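Local coordinates for serine rich repeat protein-1 (Srr-1) (Streptococcus agalactiae NEM316, PDB 4RMB) that acts as a streptococcal surface adhesin whose domain, a variant of the DEv-IgG fold, binds keratin 4, at residues Y35-S40 against K93-W98; L51-K56 against Y87-S92; S119-S124 against K136-H141; R9-Y14 against L112-K117. All blocks are in the same frame, centred on the assembly; numbering follows the deposited sequence.

Interaction 1: Y35-S40 against K93-W98; sequences YTIIGS and KITIDW
Strands 35-40 and 93-97 are antiparallel neighbours in the larger sheet of a variant DEv-IgG fold, pairing Tyr35 with Asp97 at one end and Ile38 with Ile94 towards the other. The axes of the two strands come within 4.6 Å and run 173° apart. Thr36 with Ile96 and Ile38 with Ile94 are hydrogen-bonded pairs, each closed by two reciprocal bonds; in the second, Ile94 N lies 2.7 Å from Ile38 O. Between them the non-hydrogen-bonded pair of Ile37 and Thr95 leaves room for a CA-H...O contact, Ile37 CA to Ile94 O at 3.3 Å.

The inward face is mostly isoleucine; the other mixes Ile37 with Tyr35, Thr95 and Asp97. Ile38, Ile94 and Ile96 point inward and pack on Val111 and Val113 of strand 108-116, which belongs to the facing sheet. On the other face the Tyr35 ring stacks on Asp97: ring and carboxylate planes are 15° apart, and Asp97 CA sits over the ring face, 3.8 Å from the Tyr35 centroid. With CG anti to the backbone N (chi1 175°), the Asp97 carboxylate extends towards the phenolic end of that ring, while its OD1 accepts from Lys99 N. Thr95 CG2 meets the same ring at its edge, 3.7 Å from Tyr35 CD2.

Beyond the ladder, Trp98 reaches back on the side of Thr36 and Ile96, stacked against Tyr109 and with Ile96 CG2 over one face of the indole. Thr36 OG1, also hydrogen-bonded to Thr125 O, lies in the indole plane and accepts from Trp98 NE1 at 2.9 Å.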
loop_
_atom_site.group_PDB
_atom_site.type_symbol
_atom_site.label_atom_id
_atom_site.label_comp_id
_atom_site.label_asym_id
_atom_site.label_seq_id
_atom_site.Cartn_x
_atom_site.Cartn_y
_atom_site.Cartn_z
ATOM N N TYR B 35 -0.002 -19.758 5.983
ATOM C CA TYR B 35 1.054 -19.003 6.645
ATOM C C TYR B 35 1.115 -17.611 6.058
ATOM O O TYR B 35 0.613 -17.360 4.962
ATOM C CB TYR B 35 2.431 -19.617 6.373
ATOM C CG TYR B 35 2.869 -20.747 7.263
ATOM C CD1 TYR B 35 2.346 -22.029 7.110
ATOM C CD2 TYR B 35 3.838 -20.537 8.239
ATOM C CE1 TYR B 35 2.788 -23.078 7.914
ATOM C CE2 TYR B 35 4.282 -21.571 9.046
ATOM C CZ TYR B 35 3.756 -22.839 8.875
ATOM O OH TYR B 35 4.231 -23.867 9.659
ATOM N N THR B 36 1.735 -16.702 6.797
ATOM C CA THR B 36 1.977 -15.371 6.267
ATOM C C THR B 36 3.458 -15.140 6.464
ATOM O O THR B 36 3.985 -15.297 7.568
ATOM C CB THR B 36 1.179 -14.261 6.977
ATOM O OG1 THR B 36 -0.140 -14.216 6.422
ATOM C CG2 THR B 36 1.851 -12.891 6.766
ATOM N N ILE B 37 4.139 -14.809 5.376
ATOM C CA ILE B 37 5.560 -14.534 5.429
ATOM C C ILE B 37 5.715 -13.074 5.040
ATOM O O ILE B 37 5.102 -12.615 4.073
ATOM C CB ILE B 37 6.335 -15.430 4.446
ATOM C CG1 ILE B 37 6.204 -16.895 4.888
ATOM C CG2 ILE B 37 7.790 -14.996 4.377
ATOM C CD1 ILE B 37 6.855 -17.883 3.959
ATOM N N ILE B 38 6.516 -12.350 5.814
ATOM C CA ILE B 38 6.761 -10.938 5.571
ATOM C C ILE B 38 8.264 -10.749 5.421
ATOM O O ILE B 38 9.037 -11.168 6.279
ATOM C CB ILE B 38 6.233 -10.092 6.751
ATOM C CG1 ILE B 38 4.703 -10.119 6.757
ATOM C CG2 ILE B 38 6.777 -8.658 6.665
ATOM C CD1 ILE B 38 4.083 -9.677 8.061
ATOM N N GLY B 39 8.681 -10.137 4.316
ATOM C CA GLY B 39 10.102 -9.927 4.083
ATOM C C GLY B 39 10.332 -8.754 3.152
ATOM O O GLY B 39 9.438 -7.941 2.957
ATOM N N SER B 40 11.529 -8.646 2.587
ATOM C CA SER B 40 11.810 -7.546 1.672
ATOM C C SER B 40 12.400 -8.051 0.363
ATOM O O SER B 40 12.620 -9.249 0.195
ATOM C CB SER B 40 12.754 -6.534 2.330
ATOM O OG SER B 40 13.905 -7.169 2.842
ATOM N N LYS B 93 13.185 -11.995 7.414
ATOM C CA LYS B 93 11.881 -12.620 7.188
ATOM C C LYS B 93 11.121 -12.841 8.487
ATOM O O LYS B 93 11.717 -13.247 9.471
ATOM C CB LYS B 93 12.063 -14.011 6.569
ATOM C CG LYS B 93 11.895 -14.134 5.078
ATOM C CD LYS B 93 11.523 -15.563 4.669
ATOM C CE LYS B 93 12.641 -16.557 4.954
ATOM N NZ LYS B 93 12.840 -17.434 3.765
ATOM N N ILE B 94 9.818 -12.587 8.485
ATOM C CA ILE B 94 8.962 -12.849 9.648
ATOM C C ILE B 94 7.972 -13.895 9.145
ATOM O O ILE B 94 7.338 -13.706 8.104
ATOM C CB ILE B 94 8.185 -11.591 10.121
ATOM C CG1 ILE B 94 9.144 -10.613 10.807
ATOM C CG2 ILE B 94 7.054 -12.002 11.069
ATOM C CD1 ILE B 94 8.532 -9.240 11.091
ATOM N N THR B 95 7.844 -15.000 9.872
ATOM C CA THR B 95 6.950 -16.075 9.462
ATOM C C THR B 95 5.914 -16.360 10.532
ATOM O O THR B 95 6.252 -16.519 11.702
ATOM C CB THR B 95 7.746 -17.367 9.180
ATOM O OG1 THR B 95 8.735 -17.106 8.172
ATOM C CG2 THR B 95 6.830 -18.473 8.705
ATOM N N ILE B 96 4.656 -16.412 10.113
ATOM C CA ILE B 96 3.545 -16.677 11.019
ATOM C C ILE B 96 2.741 -17.883 10.536
ATOM O O ILE B 96 2.268 -17.912 9.398
ATOM C CB ILE B 96 2.594 -15.458 11.095
ATOM C CG1 ILE B 96 3.338 -14.246 11.666
ATOM C CG2 ILE B 96 1.375 -15.798 11.960
ATOM C CD1 ILE B 96 2.623 -12.924 11.429
ATOM N N ASP B 97 2.602 -18.873 11.414
ATOM C CA ASP B 97 1.840 -20.103 11.156
ATOM C C ASP B 97 0.414 -19.810 11.650
ATOM O O ASP B 97 0.226 -19.496 12.824
ATOM C CB ASP B 97 2.481 -21.245 11.967
ATOM C CG ASP B 97 1.719 -22.565 11.880
ATOM O OD1 ASP B 97 0.647 -22.636 11.238
ATOM O OD2 ASP B 97 2.215 -23.548 12.483
ATOM N N TRP B 98 -0.583 -19.881 10.765
ATOM C CA TRP B 98 -1.961 -19.592 11.170
ATOM C C TRP B 98 -2.633 -20.811 11.800
ATOM O O TRP B 98 -3.806 -20.769 12.170
ATOM C CB TRP B 98 -2.779 -19.057 9.983
ATOM C CG TRP B 98 -2.307 -17.707 9.513
ATOM C CD1 TRP B 98 -1.816 -17.398 8.281
ATOM C CD2 TRP B 98 -2.270 -16.488 10.277
ATOM N NE1 TRP B 98 -1.461 -16.070 8.228
ATOM C CE2 TRP B 98 -1.716 -15.491 9.442
ATOM C CE3 TRP B 98 -2.615 -16.151 11.595
ATOM C CZ2 TRP B 98 -1.536 -14.169 9.867
ATOM C CZ3 TRP B 98 -2.432 -14.830 12.021
ATOM C CH2 TRP B 98 -1.882 -13.861 11.158
#

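Interaction 2: L51-K56 against Y87-S92; sequences LNAEVK and YTNDGS
The backbones of Leu51-Lys56 and Tyr87-Ser92 run in roughly opposite directions, 151° apart, and splay: the CA atoms of Leu51 and Gly91 are 4.2 Å apart, those of Val55 and Tyr87 8.7 Å. They belong to different sheets, strand 54-60 in one and strand 88-89 at the margin of the other, and side chains bridge the widening gap. Val55 packs over the face of the Tyr87 ring, its CB 4.0 Å from the ring centroid in a CH-pi contact. The two methyls spread over the same face, CG1 above the CD2-CE2 side and CG2 above CZ and CE1. Tyr87 holds CG between its backbone N and carbonyl carbon (chi1 59°), and the ring reaches across to the opposing strand. There a water in the ring plane donates to Val55 O at 2.7 Å and lies 3.0 Å from Tyr87 OH.

At the narrow end Leu51 CD2 presses on Gly91 CA at 3.4 Å, a tight carbon contact. Two successive Asx turns shape the loop that carries Gly91: Asn89 OD1 accepts from Gly91 N at 2.7 Å, and Asp90 OD1 from Ser92 N at 2.8 Å. Asn89 ND2 ties the turn to Leu50 O. Direct contact across the segments is thus apolar, while water, the Asx turns and the bond to Leu50 serve the polar groups, as suits a partly solvent-facing margin of the sandwich.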
loop_
_atom_site.group_PDB
_atom_site.type_symbol
_atom_site.label_atom_id
_atom_site.label_comp_id
_atom_site.label_asym_id
_atom_site.label_seq_id
_atom_site.Cartn_x
_atom_site.Cartn_y
_atom_site.Cartn_z
ATOM N N LEU B 51 15.223 -6.768 12.264
ATOM C CA LEU B 51 15.747 -7.200 13.555
ATOM C C LEU B 51 15.169 -6.482 14.767
ATOM O O LEU B 51 15.051 -7.074 15.838
ATOM C CB LEU B 51 17.270 -7.065 13.578
ATOM C CG LEU B 51 18.061 -8.108 12.790
ATOM C CD1 LEU B 51 19.534 -7.722 12.773
ATOM C CD2 LEU B 51 17.872 -9.482 13.424
ATOM N N ASN B 52 14.812 -5.212 14.609
ATOM C CA ASN B 52 14.263 -4.452 15.725
ATOM C C ASN B 52 12.776 -4.165 15.561
ATOM O O ASN B 52 12.245 -3.211 16.130
ATOM C CB ASN B 52 15.040 -3.144 15.892
ATOM C CG ASN B 52 16.542 -3.370 15.964
ATOM O OD1 ASN B 52 17.279 -3.002 15.051
ATOM N ND2 ASN B 52 16.999 -3.989 17.048
ATOM N N ALA B 53 12.111 -5.013 14.785
ATOM C CA ALA B 53 10.687 -4.879 14.524
ATOM C C ALA B 53 9.846 -5.255 15.735
ATOM O O ALA B 53 10.176 -6.188 16.466
ATOM C CB ALA B 53 10.298 -5.760 13.345
ATOM N N GLU B 54 8.771 -4.505 15.950
ATOM C CA GLU B 54 7.835 -4.774 17.035
ATOM C C GLU B 54 6.620 -5.343 16.320
ATOM O O GLU B 54 6.053 -4.701 15.433
ATOM C CB GLU B 54 7.480 -3.489 17.786
ATOM C CG GLU B 54 8.558 -3.049 18.766
ATOM C CD GLU B 54 8.214 -1.760 19.487
ATOM O OE1 GLU B 54 7.013 -1.489 19.695
ATOM O OE2 GLU B 54 9.151 -1.024 19.860
ATOM N N VAL B 55 6.225 -6.550 16.703
ATOM C CA VAL B 55 5.118 -7.228 16.046
ATOM C C VAL B 55 3.888 -7.479 16.902
ATOM O O VAL B 55 3.996 -7.931 18.041
ATOM C CB VAL B 55 5.596 -8.592 15.498
ATOM C CG1 VAL B 55 4.483 -9.263 14.723
ATOM C CG2 VAL B 55 6.827 -8.402 14.628
ATOM N N LYS B 56 2.716 -7.182 16.344
ATOM C CA LYS B 56 1.459 -7.434 17.035
ATOM C C LYS B 56 0.511 -8.106 16.061
ATOM O O LYS B 56 0.462 -7.752 14.881
ATOM C CB LYS B 56 0.820 -6.146 17.568
ATOM C CG LYS B 56 -0.471 -6.425 18.344
ATOM C CD LYS B 56 -0.828 -5.319 19.325
ATOM C CE LYS B 56 -1.339 -4.076 18.629
ATOM N NZ LYS B 56 -1.682 -3.017 19.622
ATOM N N TYR B 87 5.629 -16.008 16.163
ATOM C CA TYR B 87 6.250 -15.739 14.876
ATOM C C TYR B 87 7.743 -15.970 14.973
ATOM O O TYR B 87 8.316 -15.941 16.062
ATOM C CB TYR B 87 6.005 -14.346 14.299
ATOM C CG TYR B 87 6.511 -13.250 15.222
ATOM C CD1 TYR B 87 7.824 -12.791 15.144
ATOM C CD2 TYR B 87 5.690 -12.733 16.229
ATOM C CE1 TYR B 87 8.314 -11.842 16.054
ATOM C CE2 TYR B 87 6.168 -11.791 17.140
ATOM C CZ TYR B 87 7.479 -11.352 17.048
ATOM O OH TYR B 87 7.952 -10.440 17.964
ATOM N N THR B 88 8.368 -16.213 13.826
ATOM C CA THR B 88 9.814 -16.378 13.776
ATOM C C THR B 88 10.320 -15.181 12.980
ATOM O O THR B 88 9.720 -14.791 11.983
ATOM C CB THR B 88 10.240 -17.691 13.079
ATOM O OG1 THR B 88 9.768 -17.705 11.723
ATOM C CG2 THR B 88 9.675 -18.885 13.825
ATOM N N ASN B 89 11.402 -14.579 13.445
ATOM C CA ASN B 89 11.972 -13.417 12.771
ATOM C C ASN B 89 13.478 -13.572 12.766
ATOM O O ASN B 89 14.107 -13.536 13.823
ATOM C CB ASN B 89 11.584 -12.137 13.514
ATOM C CG ASN B 89 12.203 -10.893 12.904
ATOM O OD1 ASN B 89 12.888 -10.960 11.883
ATOM N ND2 ASN B 89 11.960 -9.747 13.527
ATOM N N ASP B 90 14.060 -13.762 11.585
ATOM C CA ASP B 90 15.507 -13.915 11.492
ATOM C C ASP B 90 16.193 -12.610 11.103
ATOM O O ASP B 90 17.397 -12.585 10.863
ATOM C CB ASP B 90 15.876 -15.004 10.479
ATOM C CG ASP B 90 15.388 -14.691 9.079
ATOM O OD1 ASP B 90 15.084 -13.512 8.799
ATOM O OD2 ASP B 90 15.320 -15.626 8.254
ATOM N N GLY B 91 15.424 -11.530 11.041
ATOM C CA GLY B 91 15.995 -10.245 10.678
ATOM C C GLY B 91 15.636 -9.817 9.267
ATOM O O GLY B 91 15.575 -8.624 8.964
ATOM N N SER B 92 15.391 -10.786 8.395
ATOM C CA SER B 92 15.035 -10.471 7.018
ATOM C C SER B 92 13.639 -10.988 6.671
ATOM O O SER B 92 12.984 -10.470 5.771
ATOM C CB SER B 92 16.070 -11.068 6.056
ATOM O OG SER B 92 16.195 -12.466 6.234
HETATM O O HOH W 1 5.543 -9.633 19.465
#

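Interaction 3: S119-S124 against K136-H141; sequences SGVLYS and KYSYGH
Lys136 lays its chain over the Tyr123 ring across the beta hairpin of strands 120-127 and 134-143, the latter outermost in the larger sheet within this chain. Its CG is trans to the amide nitrogen (chi1 175°) and the rest of the lysine is extended, which brings CE to 3.6 Å from Tyr123 CG. NZ then sits above the ring face, 4.5 Å from the Tyr123 centroid and 18° off the normal, a cation-pi arrangement; Gln131 holds the ring's hydroxyl. Tyr137 is turned differently, on the other face, with Ser124 O at its ring edge, 3.7 Å from Tyr137 CD1.

At non-hydrogen-bonded pairs the strands are close, as between Val121 CA and Gly140 CA at 4.0 Å. Paired backbone bonds link Leu122 with Tyr139 and Ser124 with Tyr137; in the Gly120-His141 pair, the bond from His141 N to Gly120 O is weak. Residues 136-141 also form an antiparallel ladder with a strand of the second subunit, consistent with the beta-sheet complementation of this domain, and Tyr137 stacks on His141 of that subunit. At the hairpin's open end His141 NE2 bonds Glu12 OE1, and one water joins Ser119 OG at 2.7 Å to His141 ND1 at 2.6 Å.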
loop_
_atom_site.group_PDB
_atom_site.type_symbol
_atom_site.label_atom_id
_atom_site.label_comp_id
_atom_site.label_asym_id
_atom_site.label_seq_id
_atom_site.Cartn_x
_atom_site.Cartn_y
_atom_site.Cartn_z
ATOM N N SER B 119 13.465 3.079 3.670
ATOM C CA SER B 119 13.053 3.068 2.277
ATOM C C SER B 119 13.245 1.621 1.854
ATOM O O SER B 119 14.026 0.890 2.464
ATOM C CB SER B 119 13.946 3.980 1.429
ATOM O OG SER B 119 13.627 5.341 1.647
ATOM N N GLY B 120 12.532 1.202 0.818
ATOM C CA GLY B 120 12.659 -0.166 0.363
ATOM C C GLY B 120 11.291 -0.760 0.114
ATOM O O GLY B 120 10.276 -0.084 0.263
ATOM N N VAL B 121 11.259 -2.028 -0.263
ATOM C CA VAL B 121 9.997 -2.690 -0.538
ATOM C C VAL B 121 9.823 -3.935 0.315
ATOM O O VAL B 121 10.696 -4.804 0.366
ATOM C CB VAL B 121 9.888 -3.090 -2.020
ATOM C CG1 VAL B 121 8.537 -3.741 -2.292
ATOM C CG2 VAL B 121 10.075 -1.859 -2.902
ATOM N N LEU B 122 8.694 -4.003 1.002
ATOM C CA LEU B 122 8.391 -5.155 1.833
ATOM C C LEU B 122 7.328 -5.974 1.110
ATOM O O LEU B 122 6.657 -5.478 0.204
ATOM C CB LEU B 122 7.842 -4.697 3.184
ATOM C CG LEU B 122 8.847 -3.945 4.060
ATOM C CD1 LEU B 122 8.146 -3.310 5.252
ATOM C CD2 LEU B 122 9.925 -4.921 4.513
ATOM N N TYR B 123 7.192 -7.236 1.490
ATOM C CA TYR B 123 6.158 -8.068 0.893
ATOM C C TYR B 123 5.511 -8.885 1.997
ATOM O O TYR B 123 6.103 -9.093 3.055
ATOM C CB TYR B 123 6.734 -9.003 -0.185
ATOM C CG TYR B 123 7.538 -10.185 0.328
ATOM C CD1 TYR B 123 6.905 -11.307 0.872
ATOM C CD2 TYR B 123 8.927 -10.184 0.258
ATOM C CE1 TYR B 123 7.639 -12.396 1.332
ATOM C CE2 TYR B 123 9.675 -11.269 0.716
ATOM C CZ TYR B 123 9.023 -12.370 1.252
ATOM O OH TYR B 123 9.750 -13.435 1.716
ATOM N N SER B 124 4.278 -9.310 1.746
ATOM C CA SER B 124 3.523 -10.135 2.677
ATOM C C SER B 124 2.839 -11.213 1.852
ATOM O O SER B 124 2.459 -10.982 0.704
ATOM C CB SER B 124 2.451 -9.318 3.403
ATOM O OG SER B 124 3.017 -8.347 4.259
ATOM N N LYS B 136 0.948 -13.168 -2.981
ATOM C CA LYS B 136 2.001 -12.318 -2.445
ATOM C C LYS B 136 1.729 -10.871 -2.833
ATOM O O LYS B 136 1.281 -10.601 -3.948
ATOM C CB LYS B 136 3.359 -12.752 -2.993
ATOM C CG LYS B 136 4.516 -11.843 -2.595
ATOM C CD LYS B 136 5.812 -12.342 -3.215
ATOM C CE LYS B 136 6.941 -11.339 -3.044
ATOM N NZ LYS B 136 8.208 -11.829 -3.660
ATOM N N TYR B 137 2.000 -9.951 -1.910
ATOM C CA TYR B 137 1.782 -8.522 -2.148
ATOM C C TYR B 137 3.033 -7.755 -1.752
ATOM O O TYR B 137 3.699 -8.113 -0.796
ATOM C CB TYR B 137 0.609 -8.023 -1.311
ATOM C CG TYR B 137 -0.638 -8.855 -1.477
ATOM C CD1 TYR B 137 -0.755 -10.101 -0.863
ATOM C CD2 TYR B 137 -1.684 -8.413 -2.282
ATOM C CE1 TYR B 137 -1.886 -10.888 -1.050
ATOM C CE2 TYR B 137 -2.818 -9.188 -2.474
ATOM C CZ TYR B 137 -2.911 -10.424 -1.857
ATOM O OH TYR B 137 -4.037 -11.185 -2.054
ATOM N N SER B 138 3.359 -6.693 -2.482
ATOM C CA SER B 138 4.550 -5.926 -2.146
ATOM C C SER B 138 4.206 -4.446 -2.003
ATOM O O SER B 138 3.300 -3.942 -2.666
ATOM C CB SER B 138 5.627 -6.128 -3.213
ATOM O OG SER B 138 5.229 -5.586 -4.459
ATOM N N TYR B 139 4.932 -3.748 -1.138
ATOM C CA TYR B 139 4.664 -2.332 -0.905
ATOM C C TYR B 139 5.918 -1.634 -0.421
ATOM O O TYR B 139 6.644 -2.147 0.423
ATOM C CB TYR B 139 3.560 -2.183 0.150
ATOM C CG TYR B 139 3.035 -0.774 0.330
ATOM C CD1 TYR B 139 3.829 0.233 0.880
ATOM C CD2 TYR B 139 1.738 -0.447 -0.060
ATOM C CE1 TYR B 139 3.338 1.534 1.030
ATOM C CE2 TYR B 139 1.239 0.844 0.088
ATOM C CZ TYR B 139 2.045 1.829 0.632
ATOM O OH TYR B 139 1.550 3.107 0.765
ATOM N N GLY B 140 6.174 -0.445 -0.939
ATOM C CA GLY B 140 7.354 0.255 -0.488
ATOM C C GLY B 140 7.428 1.667 -1.013
ATOM O O GLY B 140 6.591 2.092 -1.803
ATOM N N HIS B 141 8.419 2.403 -0.530
ATOM C CA HIS B 141 8.624 3.768 -0.977
ATOM C C HIS B 141 10.105 4.071 -0.953
ATOM O O HIS B 141 10.877 3.405 -0.266
ATOM C CB HIS B 141 7.838 4.775 -0.112
ATOM C CG HIS B 141 8.174 4.752 1.348
ATOM N ND1 HIS B 141 9.417 5.095 1.836
ATOM C CD2 HIS B 141 7.406 4.485 2.431
ATOM C CE1 HIS B 141 9.399 5.042 3.157
ATOM N NE2 HIS B 141 8.189 4.676 3.544
HETATM O O HOH W 2 11.383 6.750 1.269
#

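Interaction 4: R9-Y14 against L112-K117; sequences RQTETY and LVKIPK
The Arg9 guanidinium meets Lys114 at its edge, NH1 lying 3.5 Å from Lys114 CD, while Thr11 CG2 sits over one of its faces. Arg9 and Lys114 cross at about a right angle, and the like charges, Arg9 NH1 and Lys114 NZ, remain 4.3 Å apart. A second flat group, the Glu12 carboxylate, lies beside Lys117, whose CA is 3.8 Å from Glu12 OE2. The Glu12 chi1 of 14° nearly eclipses CG with the backbone N, and both oxygens are engaged: OE1 with His141 NE2, OE2 with Gln118 N. The Tyr14 ring, swung opposite its own N (chi1 177°), leads away from strand 112-116 towards the facing sheet, where its hydroxyl bonds Ser124 OG.

Lys117 stretches its extended chain across the Gln10-Thr11 peptide, CG 3.3 Å from Thr11 N, and its CD touches Gln10 CG at 3.4 Å. On the face shared with Thr13, Lys114 bends near its end, and its NZ donates to a water at 2.9 Å. Thr13 OG1 is also 2.9 Å from that water, and Thr11 OG1 reaches it at longer range, so solvent links Lys114 to both threonines, whose hydroxyls stay further from NZ itself.

The strand axes run 154° apart. Reciprocal backbone bonds close the Glu12-Ile115 and Tyr14-Val113 pairs, and Lys117 N bonds Gln10 O at 2.9 Å beyond them. Within this chain strand 11-18 is the outermost of its sheet, but Thr13 and Tyr14 also pair antiparallel with a strand of the second subunit: an extended edge strand, consistent with the beta-sheet complementation described for this domain.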
loop_
_atom_site.group_PDB
_atom_site.type_symbol
_atom_site.label_atom_id
_atom_site.label_comp_id
_atom_site.label_asym_id
_atom_site.label_seq_id
_atom_site.Cartn_x
_atom_site.Cartn_y
_atom_site.Cartn_z
ATOM N N ARG B 9 10.616 9.883 16.912
ATOM C CA ARG B 9 10.629 8.391 16.920
ATOM C C ARG B 9 11.040 7.825 15.567
ATOM O O ARG B 9 11.867 6.917 15.486
ATOM C CB ARG B 9 9.245 7.859 17.307
ATOM C CG ARG B 9 9.007 7.784 18.810
ATOM C CD ARG B 9 9.458 6.441 19.364
ATOM N NE ARG B 9 8.573 5.363 18.927
ATOM C CZ ARG B 9 8.822 4.068 19.098
ATOM N NH1 ARG B 9 7.953 3.163 18.668
ATOM N NH2 ARG B 9 9.942 3.675 19.690
ATOM N N GLN B 10 10.463 8.375 14.505
ATOM C CA GLN B 10 10.753 7.925 13.153
ATOM C C GLN B 10 10.567 6.426 12.966
ATOM O O GLN B 10 11.526 5.686 12.743
ATOM C CB GLN B 10 12.172 8.315 12.736
ATOM C CG GLN B 10 12.225 9.552 11.857
ATOM C CD GLN B 10 12.543 10.808 12.634
ATOM O OE1 GLN B 10 13.684 11.021 13.048
ATOM N NE2 GLN B 10 11.536 11.646 12.845
ATOM N N THR B 11 9.320 5.987 13.066
ATOM C CA THR B 11 8.987 4.586 12.873
ATOM C C THR B 11 7.751 4.559 11.997
ATOM O O THR B 11 6.969 5.511 11.982
ATOM C CB THR B 11 8.633 3.873 14.197
ATOM O OG1 THR B 11 7.359 4.338 14.665
ATOM C CG2 THR B 11 9.690 4.144 15.254
ATOM N N GLU B 12 7.591 3.482 11.244
ATOM C CA GLU B 12 6.413 3.325 10.412
ATOM C C GLU B 12 5.910 1.934 10.718
ATOM O O GLU B 12 6.668 1.087 11.181
ATOM C CB GLU B 12 6.737 3.445 8.913
ATOM C CG GLU B 12 8.208 3.359 8.552
ATOM C CD GLU B 12 8.447 3.422 7.050
ATOM O OE1 GLU B 12 7.768 4.221 6.365
ATOM O OE2 GLU B 12 9.328 2.678 6.558
ATOM N N THR B 13 4.625 1.703 10.500
ATOM C CA THR B 13 4.084 0.387 10.745
ATOM C C THR B 13 3.646 -0.213 9.424
ATOM O O THR B 13 2.861 0.384 8.688
ATOM C CB THR B 13 2.882 0.424 11.700
ATOM O OG1 THR B 13 3.291 0.988 12.953
ATOM C CG2 THR B 13 2.345 -0.988 11.936
ATOM N N TYR B 14 4.184 -1.390 9.132
ATOM C CA TYR B 14 3.853 -2.121 7.920
ATOM C C TYR B 14 2.690 -3.001 8.349
ATOM O O TYR B 14 2.858 -3.911 9.161
ATOM C CB TYR B 14 5.045 -2.967 7.484
ATOM C CG TYR B 14 4.777 -3.824 6.275
ATOM C CD1 TYR B 14 4.454 -3.248 5.047
ATOM C CD2 TYR B 14 4.837 -5.211 6.359
ATOM C CE1 TYR B 14 4.196 -4.038 3.929
ATOM C CE2 TYR B 14 4.582 -6.008 5.250
ATOM C CZ TYR B 14 4.261 -5.416 4.044
ATOM O OH TYR B 14 3.985 -6.203 2.957
ATOM N N LEU B 112 0.740 -6.251 12.524
ATOM C CA LEU B 112 1.366 -4.944 12.584
ATOM C C LEU B 112 2.855 -5.113 12.826
ATOM O O LEU B 112 3.258 -5.699 13.825
ATOM C CB LEU B 112 0.750 -4.123 13.716
ATOM C CG LEU B 112 -0.764 -3.904 13.662
ATOM C CD1 LEU B 112 -1.229 -3.276 14.964
ATOM C CD2 LEU B 112 -1.114 -3.011 12.479
ATOM N N VAL B 113 3.667 -4.604 11.908
ATOM C CA VAL B 113 5.116 -4.697 12.037
ATOM C C VAL B 113 5.674 -3.279 12.099
ATOM O O VAL B 113 5.765 -2.594 11.080
ATOM C CB VAL B 113 5.732 -5.449 10.832
ATOM C CG1 VAL B 113 7.247 -5.544 10.977
ATOM C CG2 VAL B 113 5.142 -6.845 10.740
ATOM N N LYS B 114 6.032 -2.837 13.303
ATOM C CA LYS B 114 6.567 -1.492 13.488
ATOM C C LYS B 114 8.086 -1.509 13.402
ATOM O O LYS B 114 8.758 -2.203 14.167
ATOM C CB LYS B 114 6.122 -0.924 14.842
ATOM C CG LYS B 114 6.630 0.488 15.122
ATOM C CD LYS B 114 6.318 0.914 16.558
ATOM C CE LYS B 114 4.850 1.249 16.758
ATOM N NZ LYS B 114 4.491 2.577 16.176
ATOM N N ILE B 115 8.624 -0.733 12.471
ATOM C CA ILE B 115 10.061 -0.684 12.269
ATOM C C ILE B 115 10.573 0.733 12.098
ATOM O O ILE B 115 9.799 1.670 11.906
ATOM C CB ILE B 115 10.463 -1.478 11.008
ATOM C CG1 ILE B 115 9.702 -0.926 9.798
ATOM C CG2 ILE B 115 10.172 -2.968 11.201
ATOM C CD1 ILE B 115 10.097 -1.554 8.473
ATOM N N PRO B 116 11.896 0.909 12.183
ATOM C CA PRO B 116 12.466 2.245 12.016
ATOM C C PRO B 116 12.141 2.677 10.591
ATOM O O PRO B 116 12.192 1.859 9.672
ATOM C CB PRO B 116 13.958 2.003 12.213
ATOM C CG PRO B 116 13.990 0.863 13.176
ATOM C CD PRO B 116 12.921 -0.051 12.631
ATOM N N LYS B 117 11.792 3.947 10.408
ATOM C CA LYS B 117 11.464 4.464 9.082
ATOM C C LYS B 117 12.559 4.111 8.076
ATOM O O LYS B 117 13.699 4.552 8.207
ATOM C CB LYS B 117 11.282 5.983 9.143
ATOM C CG LYS B 117 10.046 6.429 9.911
ATOM C CD LYS B 117 9.895 7.950 9.893
ATOM C CE LYS B 117 8.656 8.394 10.663
ATOM N NZ LYS B 117 8.529 9.892 10.726
HETATM O O HOH W 3 4.366 3.644 13.478
#

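How the interactions relate
Interactions 1 and 3 build one sheet, joined where strand 35-40 lies beside strand 120-127 and Gly39 O bonds Tyr123 N; interaction 4 belongs to the facing sheet. Interaction 2 spans the margin between them: Thr88 O bonds Thr95 N of interaction 1, while Glu54 O and Lys56 O bond strand 108-116 of interaction 4. Interaction 1 is the buried one, and its isoleucines meet Tyr14 and Val113 of interaction 4 in the sandwich interior. Interaction 2, at the surface, lacks a backbone ladder of its own and rests on apolar side chains and water. Interactions 3 and 4 are partly buried, combine ladders with charged or water-bridged fringes, and both touch the second subunit.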